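Local coordinates for BepC protein (Bartonella tribocorum, PDB 4WGJ) that probably transfers AMP from ATP to threonine or tyrosine hydroxyls of target proteins, through the Fic-family AMPylation domain that this chain contains, at residues A[39-44]-A[68-73]. Residues are numbered along the deposited sequence; the frame is centred on the assembly and turned at random.
Sequences HDVVKE and SLFHKT
Val41 and Leu69 mark the closest approach of the two backbones, their CA atoms 5.0 Å apart, where a turn within helix 30-48 meets residues 68-73, which run from helix 59-70 into the chain beyond it. With CG1 of Val41 anti to the backbone N (chi1 168°), CG2 lies anti to the carbonyl carbon and makes the close contacts: it is 3.3 Å from the carbonyl O of Leu69 and over one face of the Phe70 ring, 4.0 Å from its centroid, in a CH-pi contact. Phe70 leaves its own backbone away from the facing helix, yet its ring returns to meet this methyl, about 5 Å from the bound ATP analogue. One turn on, CB of Glu44 rests 3.4 Å from the carbonyl O of Ser68, and a bend at chi2 (-47°) brings the carboxylate toward His71 and Lys72. A water donates to Glu44 OE1 and lies in the imidazole plane, 2.8 Å from His71 NE2. Glu44 OE2 is 3.8 Å from Lys72 CE, which carries the ammonium; the charged ends do not touch, though they probably attract weakly. Asp40 OD2 passes near Lys72 CB but is hydrogen-bonded to Tyr25, whose hydroxyl also binds Thr73 OG1. The contact joins helices 30-48 and 59-70; Arg161, last arginine of the Fic signature HPFRKGNGR, touches Val41 and Phe70, bringing helix 159-174 against both.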
loop_
_atom_site.group_PDB
_atom_site.type_symbol
_atom_site.label_atom_id
_atom_site.label_comp_id
_atom_site.label_asym_id
_atom_site.label_seq_id
_atom_site.Cartn_x
_atom_site.Cartn_y
_atom_site.Cartn_z
ATOM N N HIS A 39 -10.933 11.045 4.377
ATOM C CA HIS A 39 -10.725 12.406 4.826
ATOM C C HIS A 39 -9.471 12.549 5.686
ATOM O O HIS A 39 -8.653 13.453 5.470
ATOM C CB HIS A 39 -11.949 12.881 5.606
ATOM C CG HIS A 39 -11.839 14.292 6.084
ATOM N ND1 HIS A 39 -11.302 14.622 7.311
ATOM C CD2 HIS A 39 -12.193 15.463 5.500
ATOM C CE1 HIS A 39 -11.329 15.935 7.460
ATOM N NE2 HIS A 39 -11.866 16.468 6.376
ATOM N N ASP A 40 -9.321 11.663 6.664
ATOM C CA ASP A 40 -8.188 11.734 7.573
ATOM C C ASP A 40 -6.880 11.380 6.879
ATOM O O ASP A 40 -5.865 12.013 7.128
ATOM C CB ASP A 40 -8.401 10.812 8.779
ATOM C CG ASP A 40 -9.417 11.364 9.754
ATOM O OD1 ASP A 40 -9.856 12.519 9.554
ATOM O OD2 ASP A 40 -9.769 10.653 10.723
ATOM N N VAL A 41 -6.905 10.356 6.026
ATOM C CA VAL A 41 -5.715 9.934 5.295
ATOM C C VAL A 41 -5.168 11.046 4.396
ATOM O O VAL A 41 -3.962 11.272 4.358
ATOM C CB VAL A 41 -5.999 8.675 4.449
ATOM C CG1 VAL A 41 -4.867 8.411 3.472
ATOM C CG2 VAL A 41 -6.183 7.482 5.361
ATOM N N VAL A 42 -6.054 11.750 3.697
ATOM C CA VAL A 42 -5.637 12.835 2.813
ATOM C C VAL A 42 -4.899 13.921 3.597
ATOM O O VAL A 42 -3.867 14.431 3.150
ATOM C CB VAL A 42 -6.859 13.418 2.048
ATOM C CG1 VAL A 42 -6.536 14.751 1.367
ATOM C CG2 VAL A 42 -7.355 12.400 1.018
ATOM N N LYS A 43 -5.404 14.252 4.781
ATOM C CA LYS A 43 -4.731 15.234 5.634
ATOM C C LYS A 43 -3.362 14.730 6.099
ATOM O O LYS A 43 -2.377 15.472 6.077
ATOM C CB LYS A 43 -5.598 15.583 6.844
ATOM N N GLU A 44 -3.288 13.473 6.527
ATOM C CA GLU A 44 -2.019 12.944 7.016
ATOM C C GLU A 44 -1.004 12.807 5.880
ATOM O O GLU A 44 0.200 12.940 6.096
ATOM C CB GLU A 44 -2.224 11.596 7.708
ATOM C CG GLU A 44 -3.100 11.691 8.961
ATOM C CD GLU A 44 -2.696 12.842 9.873
ATOM O OE1 GLU A 44 -1.536 12.854 10.332
ATOM O OE2 GLU A 44 -3.534 13.744 10.122
ATOM N N SER A 68 1.419 6.274 9.745
ATOM C CA SER A 68 1.222 7.714 9.591
ATOM C C SER A 68 -0.112 8.055 8.919
ATOM O O SER A 68 -0.802 9.004 9.313
ATOM C CB SER A 68 2.387 8.308 8.788
ATOM O OG SER A 68 3.617 8.114 9.470
ATOM N N LEU A 69 -0.474 7.289 7.897
ATOM C CA LEU A 69 -1.715 7.538 7.180
ATOM C C LEU A 69 -2.944 7.050 7.937
ATOM O O LEU A 69 -4.003 7.664 7.840
ATOM C CB LEU A 69 -1.672 6.877 5.796
ATOM C CG LEU A 69 -0.594 7.450 4.873
ATOM C CD1 LEU A 69 -0.703 6.804 3.485
ATOM C CD2 LEU A 69 -0.720 8.969 4.756
ATOM N N PHE A 70 -2.810 5.955 8.686
ATOM C CA PHE A 70 -4.007 5.262 9.188
ATOM C C PHE A 70 -4.165 5.179 10.713
ATOM O O PHE A 70 -5.130 4.573 11.178
ATOM C CB PHE A 70 -4.060 3.842 8.607
ATOM C CG PHE A 70 -4.388 3.814 7.143
ATOM C CD1 PHE A 70 -5.696 3.980 6.720
ATOM C CD2 PHE A 70 -3.391 3.664 6.189
ATOM C CE1 PHE A 70 -6.016 3.981 5.367
ATOM C CE2 PHE A 70 -3.709 3.672 4.830
ATOM C CZ PHE A 70 -5.035 3.834 4.434
ATOM N N HIS A 71 -3.268 5.791 11.490
ATOM C CA HIS A 71 -3.316 5.591 12.950
ATOM C C HIS A 71 -4.535 6.254 13.590
ATOM O O HIS A 71 -4.929 5.883 14.692
ATOM C CB HIS A 71 -2.030 6.086 13.643
ATOM C CG HIS A 71 -1.864 7.577 13.656
ATOM N ND1 HIS A 71 -2.213 8.355 14.740
ATOM C CD2 HIS A 71 -1.385 8.433 12.720
ATOM C CE1 HIS A 71 -1.956 9.625 14.476
ATOM N NE2 HIS A 71 -1.464 9.701 13.251
ATOM N N LYS A 72 -5.125 7.240 12.918
ATOM C CA LYS A 72 -6.357 7.831 13.431
ATOM C C LYS A 72 -7.579 6.931 13.165
ATOM O O LYS A 72 -8.636 7.102 13.790
ATOM C CB LYS A 72 -6.578 9.218 12.816
ATOM C CG LYS A 72 -5.656 10.297 13.381
ATOM C CD LYS A 72 -5.963 11.652 12.764
ATOM C CE LYS A 72 -5.117 12.746 13.399
ATOM N NZ LYS A 72 -5.287 12.772 14.877
ATOM N N THR A 73 -7.422 5.979 12.244
ATOM C CA THR A 73 -8.524 5.140 11.776
ATOM C C THR A 73 -8.509 3.737 12.363
ATOM O O THR A 73 -9.536 3.248 12.835
ATOM C CB THR A 73 -8.502 5.001 10.250
ATOM O OG1 THR A 73 -8.515 6.303 9.656
ATOM C CG2 THR A 73 -9.696 4.194 9.756
HETATM O O HOH W 1 -1.161 12.451 13.427
#